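Local coordinates for conserved hypothetical secreted protein (Helicobacter pylori, PDB 4RNZ) that probably acts as a zinc-dependent M23-family metallopeptidase on peptidoglycan and helps determine the shape of the bacterial cell, at residues A[1-14]-A[36-48]. Sequence-based numbering, arbitrary orientation.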
loop_
_atom_site.group_PDB
_atom_site.type_symbol
_atom_site.label_atom_id
_atom_site.label_comp_id
_atom_site.label_asym_id
_atom_site.label_seq_id
_atom_site.Cartn_x
_atom_site.Cartn_y
_atom_site.Cartn_z
ATOM N N MET A 1 3.777 -26.257 3.757
ATOM C CA MET A 1 4.408 -25.628 2.572
ATOM C C MET A 1 5.690 -24.941 3.002
ATOM O O MET A 1 5.851 -24.618 4.164
ATOM C CB MET A 1 3.454 -24.605 1.960
ATOM C CG MET A 1 2.127 -25.198 1.520
ATOM S SD MET A 1 1.062 -24.064 0.592
ATOM C CE MET A 1 1.868 -24.053 -0.992
ATOM N N GLU A 2 6.597 -24.724 2.059
ATOM C CA GLU A 2 7.809 -23.965 2.310
ATOM C C GLU A 2 7.492 -22.478 2.160
ATOM O O GLU A 2 6.831 -22.062 1.179
ATOM C CB GLU A 2 8.898 -24.361 1.317
ATOM C CG GLU A 2 10.314 -24.258 1.866
ATOM C CD GLU A 2 11.372 -24.554 0.818
ATOM O OE1 GLU A 2 12.551 -24.227 1.063
ATOM O OE2 GLU A 2 11.023 -25.102 -0.254
ATOM N N ARG A 3 7.948 -21.699 3.141
ATOM C CA ARG A 3 7.785 -20.243 3.155
ATOM C C ARG A 3 9.063 -19.602 2.650
ATOM O O ARG A 3 10.124 -19.786 3.236
ATOM C CB ARG A 3 7.496 -19.745 4.578
ATOM C CG ARG A 3 7.137 -18.273 4.639
ATOM C CD ARG A 3 6.854 -17.770 6.051
ATOM N NE ARG A 3 8.005 -17.986 6.929
ATOM C CZ ARG A 3 7.939 -18.494 8.159
ATOM N NH1 ARG A 3 6.761 -18.792 8.710
ATOM N NH2 ARG A 3 9.057 -18.668 8.863
ATOM N N LEU A 4 8.939 -18.826 1.581
ATOM C CA LEU A 4 10.062 -18.298 0.858
ATOM C C LEU A 4 9.855 -16.829 0.546
ATOM O O LEU A 4 8.748 -16.303 0.679
ATOM C CB LEU A 4 10.230 -19.069 -0.447
ATOM C CG LEU A 4 10.421 -20.578 -0.313
ATOM C CD1 LEU A 4 10.374 -21.230 -1.690
ATOM C CD2 LEU A 4 11.734 -20.888 0.378
ATOM N N VAL A 5 10.924 -16.184 0.097
ATOM C CA VAL A 5 10.901 -14.779 -0.221
ATOM C C VAL A 5 11.122 -14.580 -1.683
ATOM O O VAL A 5 12.075 -15.091 -2.235
ATOM C CB VAL A 5 12.035 -14.038 0.499
ATOM C CG1 VAL A 5 11.877 -12.539 0.298
ATOM C CG2 VAL A 5 12.031 -14.399 1.972
ATOM N N TRP A 6 10.243 -13.827 -2.322
ATOM C CA TRP A 6 10.361 -13.632 -3.756
ATOM C C TRP A 6 11.524 -12.684 -3.987
ATOM O O TRP A 6 11.806 -11.802 -3.180
ATOM C CB TRP A 6 9.062 -13.081 -4.319
ATOM C CG TRP A 6 8.879 -13.171 -5.781
ATOM C CD1 TRP A 6 9.244 -12.248 -6.708
ATOM C CD2 TRP A 6 8.186 -14.199 -6.492
ATOM N NE1 TRP A 6 8.856 -12.648 -7.956
ATOM C CE2 TRP A 6 8.196 -13.840 -7.855
ATOM C CE3 TRP A 6 7.567 -15.399 -6.112
ATOM C CZ2 TRP A 6 7.605 -14.634 -8.842
ATOM C CZ3 TRP A 6 6.972 -16.187 -7.103
ATOM C CH2 TRP A 6 7.001 -15.804 -8.442
ATOM N N ASP A 7 12.222 -12.882 -5.082
ATOM C CA ASP A 7 13.369 -12.054 -5.348
ATOM C C ASP A 7 13.190 -11.207 -6.588
ATOM O O ASP A 7 12.726 -10.072 -6.483
ATOM C CB ASP A 7 14.642 -12.911 -5.456
ATOM C CG ASP A 7 15.911 -12.070 -5.526
ATOM O OD1 ASP A 7 15.842 -10.846 -5.277
ATOM O OD2 ASP A 7 16.976 -12.634 -5.845
ATOM N N LYS A 8 13.389 -11.741 -7.762
ATOM C CA LYS A 8 13.407 -10.929 -8.974
ATOM C C LYS A 8 12.625 -11.595 -10.111
ATOM O O LYS A 8 12.394 -10.965 -11.130
ATOM C CB LYS A 8 14.811 -10.491 -9.423
ATOM C CG LYS A 8 15.529 -9.588 -8.416
ATOM C CD LYS A 8 16.920 -10.108 -8.042
ATOM C CE LYS A 8 17.936 -9.932 -9.152
ATOM N NZ LYS A 8 18.053 -8.506 -9.563
ATOM N N LEU A 9 12.191 -12.837 -9.947
ATOM C CA LEU A 9 11.431 -13.491 -11.013
ATOM C C LEU A 9 10.122 -12.787 -11.406
ATOM O O LEU A 9 9.527 -12.078 -10.611
ATOM C CB LEU A 9 11.151 -14.925 -10.618
ATOM C CG LEU A 9 12.390 -15.804 -10.433
ATOM C CD1 LEU A 9 11.968 -17.228 -10.102
ATOM C CD2 LEU A 9 13.293 -15.761 -11.666
ATOM N N THR A 10 9.715 -12.939 -12.659
ATOM C CA THR A 10 8.354 -12.651 -13.074
ATOM C C THR A 10 7.530 -13.943 -12.907
ATOM O O THR A 10 8.084 -14.992 -12.623
ATOM C CB THR A 10 8.300 -12.258 -14.551
ATOM O OG1 THR A 10 8.987 -13.267 -15.318
ATOM C CG2 THR A 10 8.955 -10.900 -14.772
ATOM N N LEU A 11 6.215 -13.861 -13.086
ATOM C CA LEU A 11 5.402 -15.069 -13.051
ATOM C C LEU A 11 5.956 -16.029 -14.118
ATOM O O LEU A 11 6.235 -17.181 -13.862
ATOM C CB LEU A 11 3.927 -14.731 -13.276
ATOM C CG LEU A 11 2.991 -15.920 -13.451
ATOM C CD1 LEU A 11 3.066 -16.870 -12.246
ATOM C CD2 LEU A 11 1.573 -15.452 -13.703
ATOM N N LEU A 12 6.190 -15.509 -15.311
ATOM C CA LEU A 12 6.646 -16.334 -16.426
ATOM C C LEU A 12 7.993 -16.991 -16.118
ATOM O O LEU A 12 8.191 -18.204 -16.326
ATOM C CB LEU A 12 6.709 -15.448 -17.665
ATOM C CG LEU A 12 6.697 -15.980 -19.075
ATOM C CD1 LEU A 12 5.612 -17.025 -19.290
ATOM C CD2 LEU A 12 6.513 -14.766 -19.990
ATOM N N GLY A 13 8.913 -16.203 -15.580
ATOM C CA GLY A 13 10.184 -16.733 -15.150
ATOM C C GLY A 13 10.001 -17.800 -14.098
ATOM O O GLY A 13 10.718 -18.778 -14.103
ATOM N N PHE A 14 9.033 -17.628 -13.187
ATOM C CA PHE A 14 8.783 -18.650 -12.176
ATOM C C PHE A 14 8.251 -19.941 -12.827
ATOM O O PHE A 14 8.625 -21.058 -12.440
ATOM C CB PHE A 14 7.812 -18.102 -11.112
ATOM C CG PHE A 14 7.498 -19.063 -10.013
ATOM C CD1 PHE A 14 8.353 -19.203 -8.923
ATOM C CD2 PHE A 14 6.337 -19.818 -10.048
ATOM C CE1 PHE A 14 8.050 -20.092 -7.911
ATOM C CE2 PHE A 14 6.033 -20.707 -9.033
ATOM C CZ PHE A 14 6.886 -20.855 -7.969
ATOM N N SER A 36 -1.159 -10.262 -12.691
ATOM C CA SER A 36 0.047 -11.034 -12.476
ATOM C C SER A 36 1.326 -10.232 -12.479
ATOM O O SER A 36 2.324 -10.702 -11.980
ATOM C CB SER A 36 0.159 -12.133 -13.536
ATOM O OG SER A 36 0.617 -11.611 -14.777
ATOM N N ALA A 37 1.316 -9.027 -13.042
ATOM C CA ALA A 37 2.516 -8.194 -13.071
ATOM C C ALA A 37 2.836 -7.551 -11.723
ATOM O O ALA A 37 3.876 -6.924 -11.588
ATOM C CB ALA A 37 2.376 -7.103 -14.141
ATOM N N GLU A 38 1.962 -7.685 -10.735
ATOM C CA GLU A 38 2.185 -7.005 -9.449
ATOM C C GLU A 38 2.747 -7.879 -8.330
ATOM O O GLU A 38 2.558 -7.582 -7.149
ATOM C CB GLU A 38 0.903 -6.297 -8.979
ATOM C CG GLU A 38 0.694 -4.924 -9.612
ATOM C CD GLU A 38 1.865 -3.934 -9.390
ATOM O OE1 GLU A 38 2.157 -3.119 -10.298
ATOM O OE2 GLU A 38 2.497 -3.943 -8.311
ATOM N N ILE A 39 3.479 -8.925 -8.690
ATOM C CA ILE A 39 4.200 -9.708 -7.704
ATOM C C ILE A 39 5.401 -8.864 -7.296
ATOM O O ILE A 39 6.279 -8.591 -8.108
ATOM C CB ILE A 39 4.696 -11.051 -8.271
ATOM C CG1 ILE A 39 3.534 -11.912 -8.773
ATOM C CG2 ILE A 39 5.481 -11.807 -7.212
ATOM C CD1 ILE A 39 4.006 -13.145 -9.512
ATOM N N GLN A 40 5.446 -8.432 -6.049
ATOM C CA GLN A 40 6.547 -7.569 -5.622
ATOM C C GLN A 40 7.730 -8.360 -5.109
ATOM O O GLN A 40 7.582 -9.414 -4.472
ATOM C CB GLN A 40 6.057 -6.563 -4.574
ATOM C CG GLN A 40 5.019 -5.607 -5.146
ATOM C CD GLN A 40 5.528 -4.883 -6.397
ATOM O OE1 GLN A 40 6.604 -4.275 -6.379
ATOM N NE2 GLN A 40 4.763 -4.949 -7.487
ATOM N N SER A 41 8.924 -7.847 -5.353
ATOM C CA SER A 41 10.093 -8.489 -4.802
ATOM C C SER A 41 9.986 -8.433 -3.277
ATOM O O SER A 41 9.323 -7.570 -2.703
ATOM C CB SER A 41 11.392 -7.856 -5.316
ATOM O OG SER A 41 11.605 -6.602 -4.725
ATOM N N ASN A 42 10.597 -9.392 -2.612
ATOM C CA ASN A 42 10.473 -9.487 -1.164
ATOM C C ASN A 42 9.145 -9.907 -0.560
ATOM O O ASN A 42 9.073 -10.048 0.652
ATOM C CB ASN A 42 10.922 -8.190 -0.486
ATOM C CG ASN A 42 12.386 -8.199 -0.201
ATOM O OD1 ASN A 42 13.203 -8.038 -1.110
ATOM N ND2 ASN A 42 12.740 -8.429 1.059
ATOM N N VAL A 43 8.100 -10.130 -1.351
ATOM C CA VAL A 43 6.907 -10.748 -0.770
ATOM C C VAL A 43 7.206 -12.183 -0.354
ATOM O O VAL A 43 7.995 -12.872 -0.998
ATOM C CB VAL A 43 5.698 -10.768 -1.715
ATOM C CG1 VAL A 43 5.340 -9.345 -2.108
ATOM C CG2 VAL A 43 5.923 -11.684 -2.920
ATOM N N THR A 44 6.563 -12.617 0.717
ATOM C CA THR A 44 6.699 -13.981 1.172
ATOM C C THR A 44 5.677 -14.832 0.404
ATOM O O THR A 44 4.516 -14.469 0.307
ATOM C CB THR A 44 6.445 -14.078 2.676
ATOM O OG1 THR A 44 7.557 -13.514 3.347
ATOM C CG2 THR A 44 6.265 -15.554 3.150
ATOM N N TYR A 45 6.123 -15.948 -0.152
ATOM C CA TYR A 45 5.233 -16.821 -0.889
ATOM C C TYR A 45 5.428 -18.239 -0.387
ATOM O O TYR A 45 6.352 -18.511 0.397
ATOM C CB TYR A 45 5.451 -16.723 -2.409
ATOM C CG TYR A 45 6.779 -17.248 -2.925
ATOM C CD1 TYR A 45 7.982 -16.566 -2.670
ATOM C CD2 TYR A 45 6.832 -18.404 -3.711
ATOM C CE1 TYR A 45 9.201 -17.048 -3.152
ATOM C CE2 TYR A 45 8.048 -18.893 -4.193
ATOM C CZ TYR A 45 9.219 -18.216 -3.910
ATOM O OH TYR A 45 10.406 -18.691 -4.396
ATOM N N TYR A 46 4.579 -19.133 -0.870
ATOM C CA TYR A 46 4.528 -20.495 -0.354
ATOM C C TYR A 46 4.509 -21.490 -1.496
ATOM O O TYR A 46 3.804 -21.302 -2.493
ATOM C CB TYR A 46 3.306 -20.697 0.538
ATOM C CG TYR A 46 3.225 -19.698 1.681
ATOM C CD1 TYR A 46 2.646 -18.447 1.487
ATOM C CD2 TYR A 46 3.763 -19.987 2.945
ATOM C CE1 TYR A 46 2.595 -17.516 2.515
ATOM C CE2 TYR A 46 3.697 -19.065 3.984
ATOM C CZ TYR A 46 3.109 -17.828 3.756
ATOM O OH TYR A 46 3.027 -16.876 4.746
ATOM N N THR A 47 5.283 -22.557 -1.332
ATOM C CA THR A 47 5.333 -23.629 -2.308
ATOM C C THR A 47 5.225 -25.015 -1.652
ATOM O O THR A 47 5.557 -25.218 -0.467
ATOM C CB THR A 47 6.623 -23.588 -3.150
ATOM O OG1 THR A 47 7.768 -23.832 -2.321
ATOM C CG2 THR A 47 6.774 -22.268 -3.876
ATOM N N LEU A 48 4.739 -25.960 -2.450
ATOM C CA LEU A 48 4.659 -27.360 -2.053
ATOM C C LEU A 48 5.167 -28.177 -3.219
ATOM O O LEU A 48 4.705 -27.987 -4.368
ATOM C CB LEU A 48 3.226 -27.778 -1.748
ATOM C CG LEU A 48 3.063 -29.236 -1.273
ATOM C CD1 LEU A 48 3.675 -29.463 0.100
ATOM C CD2 LEU A 48 1.598 -29.630 -1.271
HETATM O O HOH W 1 8.588 -26.330 -1.758
HETATM O O HOH W 2 12.431 -17.355 -3.795
HETATM O O HOH W 3 4.863 -11.201 -12.840
#
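Trp6 turns the edge of its six-membered ring onto the face of Tyr45, a T-shaped stack with centroids 4.9 Å apart and planes at 75°. The opposite face of Tyr45 receives Leu4 CB, 4.0 Å from the ring centroid, so the phenol is sandwiched between Leu4 and Trp6; Phe14 CE1 approaches Tyr45 CE2 obliquely. With Tyr45 CG set between its backbone N and carbonyl carbon (chi1 67°), the ring swings back over the partner strand. Ile39 CG2 sits above the five-membered ring of Trp6, 3.5 Å from its centroid, in a CH-pi contact. The indole is fixed in rotation by NE1, which donates to Leu9 O at 2.8 Å, close to the ring plane. A water joins Tyr45 OH to Val5 O; another links Leu11 N with Ser36 O. Paired backbone bonds join Glu2 to Thr47 and Leu4 to Tyr45, and Trp6 N continues the series to Val43 O (2.8 Å). Trp6 O takes Asn42 N from above its carbonyl plane, at the type II turn Gln40-Val43. On the other face, Arg3 CG lies alongside the Tyr46 ring. Strand 2-5 is an outermost strand of the five-stranded antiparallel sheet of the Csd3 N-terminal domain, with 44-48 between it and 55-61.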